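Local coordinates for protein lactate racemase (Thermoanaerobacterium thermosaccharolyticum, PDB 2YJG) that interconverts the D- and L-isomers of lactate, using a nickel pincer cofactor derived from nicotinic acid mononucleotide that is absent from this apoprotein, at residues A[13-18]-A[393-398]; A[19-24]-A[401-406]; A[174-179]-A[356-361]; A[205-210]-A[217-222]. All blocks are in the same frame, centred on the assembly; numbering follows the deposited sequence.

Contact 1: A[13-18]-A[393-398]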
# COMPACT_ATOMS: atom_id res chain seq x y z
N LEU A 13 32.47 11.17 16.15
CA LEU A 13 33.46 11.38 17.19
C LEU A 13 34.53 12.31 16.66
O LEU A 13 34.93 12.19 15.51
CB LEU A 13 34.06 10.07 17.68
CG LEU A 13 33.02 8.99 17.97
CD1 LEU A 13 33.69 7.71 18.32
CD2 LEU A 13 32.06 9.44 19.09
N ALA A 14 34.96 13.24 17.53
CA ALA A 14 36.07 14.17 17.30
C ALA A 14 37.27 13.68 18.06
O ALA A 14 37.24 13.38 19.29
CB ALA A 14 35.71 15.62 17.70
N PHE A 15 38.35 13.53 17.30
CA PHE A 15 39.55 13.01 17.85
C PHE A 15 40.70 13.84 17.35
O PHE A 15 40.86 13.97 16.14
CB PHE A 15 39.73 11.58 17.37
CG PHE A 15 40.81 10.84 18.06
CD1 PHE A 15 40.95 10.93 19.45
CD2 PHE A 15 41.67 10.03 17.34
CE1 PHE A 15 41.95 10.24 20.11
CE2 PHE A 15 42.66 9.32 17.99
CZ PHE A 15 42.80 9.42 19.38
N ASP A 16 41.49 14.37 18.27
CA ASP A 16 42.73 15.06 17.90
C ASP A 16 43.85 14.07 17.88
O ASP A 16 44.23 13.58 18.93
CB ASP A 16 43.02 16.11 18.94
CG ASP A 16 44.02 17.11 18.47
OD1 ASP A 16 44.70 16.83 17.47
OD2 ASP A 16 44.11 18.18 19.13
N LEU A 17 44.39 13.77 16.69
CA LEU A 17 45.49 12.81 16.58
C LEU A 17 46.72 13.53 15.99
O LEU A 17 46.63 14.06 14.88
CB LEU A 17 45.12 11.66 15.62
CG LEU A 17 46.15 10.58 15.42
CD1 LEU A 17 46.65 9.89 16.73
CD2 LEU A 17 45.49 9.58 14.41
N PRO A 18 47.83 13.54 16.71
CA PRO A 18 48.96 14.32 16.23
C PRO A 18 49.48 13.90 14.86
O PRO A 18 49.71 12.69 14.61
CB PRO A 18 50.04 14.10 17.28
CG PRO A 18 49.44 13.21 18.36
CD PRO A 18 47.99 13.16 18.13
N LYS A 393 36.26 2.73 25.62
CA LYS A 393 35.20 3.73 25.78
C LYS A 393 35.26 4.86 24.78
O LYS A 393 34.25 5.50 24.48
CB LYS A 393 35.15 4.27 27.24
CG LYS A 393 35.77 5.66 27.48
CD LYS A 393 35.93 5.97 29.05
CE LYS A 393 37.37 6.00 29.52
NZ LYS A 393 37.44 6.39 30.98
N ASP A 394 36.45 5.15 24.27
CA ASP A 394 36.62 6.20 23.32
C ASP A 394 37.90 5.99 22.55
O ASP A 394 38.69 5.09 22.85
CB ASP A 394 36.58 7.62 24.05
CG ASP A 394 37.66 7.79 25.13
OD1 ASP A 394 38.77 7.29 24.97
OD2 ASP A 394 37.40 8.47 26.18
N LEU A 395 38.14 6.83 21.55
CA LEU A 395 39.28 6.64 20.68
C LEU A 395 40.61 6.84 21.40
O LEU A 395 41.59 6.18 21.12
CB LEU A 395 39.14 7.57 19.45
CG LEU A 395 38.08 7.19 18.41
CD1 LEU A 395 37.75 8.32 17.54
CD2 LEU A 395 38.57 5.97 17.56
N GLY A 396 40.65 7.76 22.35
CA GLY A 396 41.84 7.90 23.21
C GLY A 396 42.25 6.66 23.95
O GLY A 396 43.39 6.24 23.85
N GLU A 397 41.29 6.02 24.63
CA GLU A 397 41.57 4.78 25.30
C GLU A 397 41.93 3.68 24.31
O GLU A 397 42.79 2.90 24.57
CB GLU A 397 40.37 4.33 26.10
CG GLU A 397 40.64 3.08 26.87
CD GLU A 397 39.47 2.63 27.76
OE1 GLU A 397 38.32 2.55 27.28
OE2 GLU A 397 39.71 2.33 28.95
N ALA A 398 41.25 3.65 23.16
CA ALA A 398 41.52 2.62 22.18
C ALA A 398 42.98 2.73 21.74
O ALA A 398 43.73 1.72 21.68
CB ALA A 398 40.53 2.72 21.01

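Contact 2: A[19-24]-A[401-406]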
# COMPACT_ATOMS: atom_id res chain seq x y z
N ASP A 19 49.69 14.90 13.99
CA ASP A 19 50.06 14.62 12.61
C ASP A 19 51.27 13.69 12.48
O ASP A 19 51.34 12.86 11.57
CB ASP A 19 50.38 15.94 11.86
CG ASP A 19 49.19 16.90 11.74
OD1 ASP A 19 47.98 16.50 11.70
OD2 ASP A 19 49.47 18.11 11.60
N GLU A 20 52.23 13.79 13.40
CA GLU A 20 53.46 12.98 13.33
C GLU A 20 53.21 11.46 13.47
O GLU A 20 54.00 10.64 13.00
CB GLU A 20 54.51 13.42 14.37
CG GLU A 20 54.07 13.39 15.84
CD GLU A 20 55.17 12.93 16.84
OE1 GLU A 20 56.24 12.40 16.45
OE2 GLU A 20 54.95 13.05 18.06
N ARG A 21 52.09 11.13 14.11
CA ARG A 21 51.58 9.75 14.25
C ARG A 21 50.82 9.19 13.03
O ARG A 21 50.50 8.00 13.05
CB ARG A 21 50.67 9.64 15.48
CG ARG A 21 51.35 9.95 16.85
CD ARG A 21 52.49 9.00 17.21
NE ARG A 21 52.11 7.59 17.18
CZ ARG A 21 51.39 6.99 18.11
NH1 ARG A 21 50.95 7.66 19.18
NH2 ARG A 21 51.09 5.70 17.97
N ILE A 22 50.58 9.99 11.97
CA ILE A 22 49.70 9.61 10.88
C ILE A 22 50.46 9.18 9.66
O ILE A 22 51.28 9.93 9.12
CB ILE A 22 48.75 10.76 10.50
CG1 ILE A 22 47.86 11.12 11.69
CG2 ILE A 22 47.85 10.39 9.26
CD1 ILE A 22 46.99 12.34 11.47
N GLN A 23 50.19 7.96 9.22
CA GLN A 23 50.71 7.51 7.98
C GLN A 23 49.98 8.29 6.92
O GLN A 23 50.54 9.20 6.25
CB GLN A 23 50.57 5.98 7.83
CG GLN A 23 51.30 5.40 6.64
CD GLN A 23 52.79 5.44 6.76
OE1 GLN A 23 53.37 4.83 7.65
NE2 GLN A 23 53.45 6.18 5.84
N GLY A 24 48.70 7.98 6.76
CA GLY A 24 47.87 8.62 5.79
C GLY A 24 46.43 8.65 6.35
O GLY A 24 46.08 7.86 7.24
N ILE A 401 45.42 1.46 24.33
CA ILE A 401 45.46 -0.02 24.38
C ILE A 401 46.34 -0.50 23.20
O ILE A 401 47.25 -1.28 23.41
CB ILE A 401 44.04 -0.68 24.35
CG1 ILE A 401 43.20 -0.35 25.62
CG2 ILE A 401 44.12 -2.17 24.25
CD1 ILE A 401 43.73 -1.05 26.95
N ALA A 402 46.11 0.06 22.00
CA ALA A 402 46.83 -0.36 20.80
C ALA A 402 48.30 -0.16 21.03
O ALA A 402 49.08 -1.05 20.79
CB ALA A 402 46.39 0.40 19.60
N GLU A 403 48.65 1.04 21.49
CA GLU A 403 50.07 1.35 21.79
C GLU A 403 50.75 0.36 22.73
O GLU A 403 51.91 0.01 22.54
CB GLU A 403 50.19 2.79 22.28
CG GLU A 403 49.90 3.79 21.15
CD GLU A 403 49.78 5.25 21.59
OE1 GLU A 403 49.94 5.55 22.78
OE2 GLU A 403 49.53 6.10 20.71
N SER A 404 50.02 -0.10 23.74
CA SER A 404 50.53 -1.15 24.64
C SER A 404 50.86 -2.46 23.90
O SER A 404 51.78 -3.17 24.27
CB SER A 404 49.48 -1.47 25.70
OG SER A 404 48.55 -2.41 25.19
N ILE A 405 50.10 -2.75 22.86
CA ILE A 405 50.20 -3.97 22.06
C ILE A 405 51.33 -3.88 21.06
O ILE A 405 52.10 -4.82 20.91
CB ILE A 405 48.87 -4.21 21.28
CG1 ILE A 405 47.75 -4.60 22.23
CG2 ILE A 405 49.05 -5.29 20.17
CD1 ILE A 405 46.38 -4.68 21.57
N VAL A 406 51.43 -2.73 20.38
CA VAL A 406 52.51 -2.48 19.41
C VAL A 406 53.53 -1.52 20.07
O VAL A 406 54.23 -1.93 20.98
CB VAL A 406 51.97 -1.91 18.06
CG1 VAL A 406 53.09 -1.53 17.16
CG2 VAL A 406 51.10 -2.94 17.36

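Contact 3: A[174-179]-A[356-361]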
# COMPACT_ATOMS: atom_id res chain seq x y z
N HIS A 174 31.37 -4.06 -1.90
CA HIS A 174 30.87 -5.12 -1.00
C HIS A 174 32.02 -6.03 -0.63
O HIS A 174 32.79 -6.52 -1.52
CB HIS A 174 29.71 -5.87 -1.67
CG HIS A 174 29.19 -6.99 -0.84
ND1 HIS A 174 27.98 -6.96 -0.16
CD2 HIS A 174 29.75 -8.19 -0.55
CE1 HIS A 174 27.83 -8.10 0.50
NE2 HIS A 174 28.89 -8.85 0.27
N PHE A 175 32.14 -6.30 0.66
CA PHE A 175 33.34 -6.90 1.20
C PHE A 175 33.63 -8.37 0.82
O PHE A 175 34.74 -8.86 1.08
CB PHE A 175 33.44 -6.71 2.70
CG PHE A 175 32.46 -7.53 3.55
CD1 PHE A 175 31.14 -7.74 3.15
CD2 PHE A 175 32.86 -8.01 4.78
CE1 PHE A 175 30.31 -8.45 3.94
CE2 PHE A 175 31.99 -8.71 5.60
CZ PHE A 175 30.68 -8.89 5.15
N PHE A 176 32.65 -9.07 0.25
CA PHE A 176 33.00 -10.37 -0.39
C PHE A 176 32.44 -10.62 -1.79
O PHE A 176 32.98 -11.45 -2.46
CB PHE A 176 32.70 -11.58 0.53
CG PHE A 176 31.30 -11.70 1.00
CD1 PHE A 176 30.35 -12.34 0.21
CD2 PHE A 176 30.93 -11.25 2.27
CE1 PHE A 176 29.04 -12.51 0.64
CE2 PHE A 176 29.62 -11.41 2.73
CZ PHE A 176 28.66 -12.03 1.93
N ALA A 177 31.37 -9.95 -2.20
CA ALA A 177 30.89 -10.01 -3.57
C ALA A 177 31.52 -8.95 -4.49
O ALA A 177 31.19 -8.88 -5.66
CB ALA A 177 29.35 -9.84 -3.62
N GLY A 178 32.42 -8.13 -3.95
CA GLY A 178 33.15 -7.13 -4.74
C GLY A 178 32.40 -5.84 -4.81
O GLY A 178 32.86 -4.79 -4.32
N PHE A 179 31.23 -5.90 -5.45
CA PHE A 179 30.30 -4.78 -5.48
C PHE A 179 28.88 -5.28 -5.35
O PHE A 179 28.60 -6.43 -5.64
CB PHE A 179 30.41 -4.00 -6.82
CG PHE A 179 31.74 -3.41 -7.07
CD1 PHE A 179 32.76 -4.14 -7.65
CD2 PHE A 179 31.95 -2.08 -6.82
CE1 PHE A 179 34.03 -3.55 -7.86
CE2 PHE A 179 33.18 -1.46 -7.04
CZ PHE A 179 34.25 -2.21 -7.57
N ASP A 356 24.45 -16.52 9.09
CA ASP A 356 25.47 -15.78 9.83
C ASP A 356 26.91 -16.35 9.69
O ASP A 356 27.87 -15.66 10.06
CB ASP A 356 25.17 -15.69 11.35
CG ASP A 356 23.96 -14.82 11.72
OD1 ASP A 356 23.21 -14.28 10.83
OD2 ASP A 356 23.76 -14.70 12.98
N GLN A 357 27.08 -17.58 9.18
CA GLN A 357 28.38 -18.23 9.32
C GLN A 357 29.49 -17.46 8.58
O GLN A 357 30.63 -17.40 9.04
CB GLN A 357 28.30 -19.71 8.89
CG GLN A 357 28.44 -20.01 7.47
CD GLN A 357 28.73 -21.53 7.22
OE1 GLN A 357 28.08 -22.41 7.82
NE2 GLN A 357 29.66 -21.80 6.30
N TRP A 358 29.15 -16.89 7.44
CA TRP A 358 30.13 -16.24 6.59
C TRP A 358 30.71 -14.96 7.28
O TRP A 358 31.86 -14.58 7.07
CB TRP A 358 29.51 -15.94 5.24
CG TRP A 358 28.24 -15.17 5.28
CD1 TRP A 358 28.09 -13.83 5.25
CD2 TRP A 358 26.92 -15.72 5.37
NE1 TRP A 358 26.76 -13.48 5.32
CE2 TRP A 358 26.02 -14.64 5.39
CE3 TRP A 358 26.43 -17.00 5.46
CZ2 TRP A 358 24.63 -14.82 5.48
CZ3 TRP A 358 25.08 -17.19 5.49
CH2 TRP A 358 24.18 -16.11 5.49
N GLU A 359 29.84 -14.28 8.03
CA GLU A 359 30.22 -13.04 8.75
C GLU A 359 31.17 -13.43 9.85
O GLU A 359 32.18 -12.73 10.14
CB GLU A 359 28.97 -12.38 9.36
CG GLU A 359 28.97 -10.86 9.53
CD GLU A 359 28.92 -10.09 8.23
OE1 GLU A 359 28.81 -10.75 7.16
OE2 GLU A 359 28.95 -8.81 8.25
N ALA A 360 30.89 -14.55 10.55
CA ALA A 360 31.82 -15.06 11.55
C ALA A 360 33.16 -15.51 10.94
O ALA A 360 34.24 -15.32 11.55
CB ALA A 360 31.21 -16.25 12.43
N GLN A 361 33.10 -16.13 9.76
CA GLN A 361 34.28 -16.63 9.12
C GLN A 361 35.21 -15.45 8.80
O GLN A 361 36.43 -15.47 9.06
CB GLN A 361 33.86 -17.34 7.83
CG GLN A 361 35.03 -18.03 7.14
CD GLN A 361 34.64 -18.78 5.88
OE1 GLN A 361 33.45 -19.01 5.61
NE2 GLN A 361 35.65 -19.17 5.09

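Contact 4: A[205-210]-A[217-222]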
# COMPACT_ATOMS: atom_id res chain seq x y z
N ILE A 205 33.87 -18.26 0.64
CA ILE A 205 34.33 -17.13 1.48
C ILE A 205 35.87 -17.15 1.71
O ILE A 205 36.51 -16.12 1.88
CB ILE A 205 33.55 -17.09 2.77
CG1 ILE A 205 32.07 -16.79 2.50
CG2 ILE A 205 34.13 -16.08 3.78
CD1 ILE A 205 31.73 -15.35 2.03
N LYS A 206 36.44 -18.33 1.74
CA LYS A 206 37.88 -18.50 1.92
C LYS A 206 38.69 -18.15 0.70
O LYS A 206 39.92 -17.92 0.79
CB LYS A 206 38.22 -19.94 2.36
CG LYS A 206 39.71 -20.27 2.45
CD LYS A 206 40.37 -20.01 3.81
CE LYS A 206 41.63 -20.90 4.04
NZ LYS A 206 42.30 -20.76 5.40
N ASN A 207 38.05 -18.05 -0.45
CA ASN A 207 38.79 -17.77 -1.67
C ASN A 207 39.45 -16.40 -1.58
O ASN A 207 38.85 -15.47 -1.11
CB ASN A 207 37.84 -17.86 -2.86
CG ASN A 207 38.54 -17.73 -4.18
OD1 ASN A 207 38.94 -16.63 -4.58
ND2 ASN A 207 38.61 -18.87 -4.95
N PRO A 208 40.68 -16.27 -2.10
CA PRO A 208 41.34 -15.00 -1.90
C PRO A 208 40.79 -13.84 -2.73
O PRO A 208 41.12 -12.66 -2.48
CB PRO A 208 42.79 -15.30 -2.29
CG PRO A 208 42.78 -16.62 -3.01
CD PRO A 208 41.60 -17.35 -2.54
N TYR A 209 39.92 -14.17 -3.69
CA TYR A 209 39.24 -13.20 -4.54
C TYR A 209 37.89 -12.74 -4.05
O TYR A 209 37.30 -11.90 -4.69
CB TYR A 209 39.11 -13.70 -6.02
CG TYR A 209 40.45 -13.89 -6.66
CD1 TYR A 209 41.13 -12.77 -7.19
CD2 TYR A 209 41.09 -15.14 -6.68
CE1 TYR A 209 42.40 -12.88 -7.73
CE2 TYR A 209 42.39 -15.26 -7.26
CZ TYR A 209 43.01 -14.11 -7.81
OH TYR A 209 44.28 -14.12 -8.35
N ALA A 210 37.39 -13.31 -2.96
CA ALA A 210 36.12 -12.94 -2.38
C ALA A 210 36.39 -11.78 -1.42
O ALA A 210 36.52 -11.96 -0.20
CB ALA A 210 35.51 -14.19 -1.62
N ASN A 217 37.72 -13.49 -11.01
CA ASN A 217 38.21 -14.70 -10.31
C ASN A 217 37.52 -14.88 -8.96
O ASN A 217 37.90 -15.77 -8.17
CB ASN A 217 39.73 -14.68 -10.16
CG ASN A 217 40.36 -16.00 -10.52
OD1 ASN A 217 41.44 -16.38 -10.00
ND2 ASN A 217 39.70 -16.74 -11.42
N ASN A 218 36.54 -14.02 -8.69
CA ASN A 218 35.69 -14.11 -7.46
C ASN A 218 34.61 -15.15 -7.69
O ASN A 218 33.74 -14.96 -8.54
CB ASN A 218 35.06 -12.74 -7.08
CG ASN A 218 34.24 -12.79 -5.83
OD1 ASN A 218 33.82 -13.88 -5.40
ND2 ASN A 218 34.07 -11.64 -5.15
N PRO A 219 34.68 -16.29 -6.98
CA PRO A 219 33.78 -17.38 -7.34
C PRO A 219 32.32 -17.12 -6.97
O PRO A 219 31.46 -17.71 -7.59
CB PRO A 219 34.32 -18.56 -6.53
CG PRO A 219 34.95 -17.93 -5.33
CD PRO A 219 35.59 -16.71 -5.89
N ILE A 220 32.09 -16.26 -5.98
CA ILE A 220 30.73 -15.87 -5.57
C ILE A 220 30.10 -15.14 -6.74
O ILE A 220 29.01 -15.46 -7.22
CB ILE A 220 30.73 -14.94 -4.29
CG1 ILE A 220 31.31 -15.71 -3.13
CG2 ILE A 220 29.29 -14.54 -3.99
CD1 ILE A 220 31.75 -14.96 -1.88
N HIS A 221 30.86 -14.18 -7.24
CA HIS A 221 30.48 -13.37 -8.39
C HIS A 221 30.32 -14.21 -9.64
O HIS A 221 29.35 -14.06 -10.41
CB HIS A 221 31.52 -12.30 -8.60
CG HIS A 221 31.27 -11.45 -9.80
ND1 HIS A 221 30.17 -10.62 -9.91
CD2 HIS A 221 31.96 -11.32 -10.94
CE1 HIS A 221 30.22 -10.00 -11.07
NE2 HIS A 221 31.31 -10.40 -11.72
N ARG A 222 31.20 -15.18 -9.84
CA ARG A 222 31.05 -16.09 -10.99
C ARG A 222 29.71 -16.84 -11.00
O ARG A 222 29.06 -16.94 -12.05
CB ARG A 222 32.23 -17.10 -10.99
CG ARG A 222 32.20 -18.07 -12.17
CD ARG A 222 33.35 -19.15 -12.15
NE ARG A 222 33.21 -20.10 -13.27
CZ ARG A 222 33.82 -21.30 -13.37
NH1 ARG A 222 34.61 -21.77 -12.41
NH2 ARG A 222 33.63 -22.05 -14.46
O HOH W 1 38.88 -18.15 -8.11

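Contact 1: A[13-18]-A[393-398]
One face of the F15 ring is taken by L395, whose CB stands over the ring centre, 3.8 Å from the centroid and only 8° off the ring normal, a CH-pi contact. Further along the same ring, F15 CE1 comes within 3.6 Å of G396 N, approached obliquely, so the aromatic group rests on the first backbone turn of the helix as well as on a side chain. With CG anti to the backbone N (chi1 -169°), the phenyl group reaches out from its strand to the start of helix 395-405. The CD1 branch of L395 passes F15 CB at 3.8 Å and meets L13 CB at 4.1 Å. L13 and F15, the residues that meet L395, sit two apart on strand 11-16, one half of a beta hairpin with strand 3-8, and the hairpin thereby lies against a helix flanking the six-stranded parallel sheet of the C-terminal part. L395 in turn touches I314 of that sheet. The helix start is fixed from within: D394 OD1 caps the helix by accepting from E397 N at 2.8 Å, and E397 OE1 accepts from K393 N, the residue before the N-cap, at 2.7 Å.

Contact 2: A[19-24]-A[401-406]
R21 and E403 mark the closest approach of two backbones that stay well apart, their CA atoms 11.4 Å from each other. Residues 19-21 form a short 3-10 turn, tied by I22 N to D19 O at 3.0 Å, before the chain enters strand 22-25; residues 401-405 are the last turn and a half of helix 395-405, which V406 leaves. At that helix end A402 O accepts from both I405 N and V406 N. Two long side chains span the gap. The arginine is bent at chi2 and chi3, while the glutamate runs extended beyond CG, and they cross obliquely. Strand 22-25 is an outermost strand of the parallel six-stranded sheet, next to strand 412-415, and helix 395-405 packs on that sheet through A402; the salt bridge joins the turn that leads into this outermost strand to a helix packed on the sheet, although the strand belongs to the N-terminal part of the chain. R21 NH1 donates to E403 OE2 at 2.6 Å, the N-H pointing at the oxygen with an angle of 164°. This oxygen lies in the guanidinium plane, at its edge, yet the donor stands 44° out of the carboxylate plane. A second, weak bond runs from R21 NH2 to the same E403 OE2 at 3.2 Å. R21 NH2 also donates to S410 O, which anchors the guanidinium to the segment leading into strand 412-415.

Contact 3: A[174-179]-A[356-361]
Aromatic packing comes first: F176 lays its outer ring carbons against the pyrrole part of W358. F176 CE2 and CZ both approach W358 CD1, the former at 3.8 Å, and the centroids of the F176 ring and the five-membered ring of W358 are 5.5 Å apart with planes at 67°, an oblique meeting. F175, F176 and W358 each place CG between the backbone N and the carbonyl carbon (chi1 of F176 is 58°), an arrangement that directs both phenyl groups from the loop toward helix 357-369. H174 NE2 lies over the centre of one face of F176.

The polar-aromatic contact pairs F175 with E359. The carboxylate oxygen OE1 sits at the edge of the ring, near its plane, 3.3 Å from F175 CZ, with OE2 at 3.6 Å from the same carbon and the two planes 70° apart. A bend at chi2 brings the carboxylate there. The backbone contributes a short hairpin, H174 N to G178 O at 2.9 Å, closing the loop that carries both phenylalanines.

Oxygen at the ring edge faces the electropositive C-H rim, probably a favourable electrostatic match for the buried carboxylate. By similarity H174 is a proton donor/acceptor and H200, which meets W358 and F176, is expected to bind the cofactor's nickel; with F175 near the predicted substrate-binding K298, this packing probably helps shape the active-site walls between the two domains.

Contact 4: A[205-210]-A[217-222]
Y209 turns its ring onto N217. CB lies 3.2 Å from N217 O. CG lies near the same oxygen and N217 CB, and CD2 near N217 O and OD1. Beyond CB the ring is covered on one face by N217 CB, 3.6 Å from the centroid and 10° off the normal, a CH-pi contact. Farther out, Y209 CE2 meets N217 OD1 at 3.1 Å, and CZ lies close to this same oxygen, the amide plane turned 68° from the ring. The hydroxyl is more distant, with N217 OD1 its nearest neighbour across the contact.

N207 holds the turn that carries the tyrosine. Its CG, anti to the backbone N (chi1 -174°), carries OD1 back to accept from Y209 N at 2.8 Å, an Asx turn within the type I beta turn of residues 207-210. The flat amide of N207 also packs on P219, whose CD approaches N207 CG at 3.6 Å, and a water bridges N207 ND2 and N217 O, accepting from the amide and donating to the carbonyl.

N218 is the N-cap of the next helix, its OD1 receiving I220 N at 3.0 Å and, weakly, H221 N. Its ND2 turns elsewhere, to F176 O and V214 O. Deeper in, I220 CD1 touches both I205 CD1 and A210 CB, the latter at 3.8 Å. The loop thus joins the end of helix 202-206 to the start of helix 219-230, with I205 resting on W358 and I362 of helix 357-369 and both isoleucines against F176.

Overall arrangement
The four contacts fall into two pairs at separate places in the fold. Contacts 1 and 2 share helix 395-405 and join successive N-terminal segments to its two ends, their centres about 11 Å apart; the first is partly buried and apolar, the second a surface salt bridge. Contacts 3 and 4, about 10 Å apart between centres, lie nearer the chain's centre in space. A hydrogen bond and apolar packing, F176 CD1 on I220 CD1, tie these two together. Contact 3 is buried and combines aromatic packing with a carboxylate at a ring edge, whereas contact 4 runs from an isoleucine interior to a more exposed side with asparagines, a tyrosine and a bridging water. Except for contact 4, all join distant parts of the sequence.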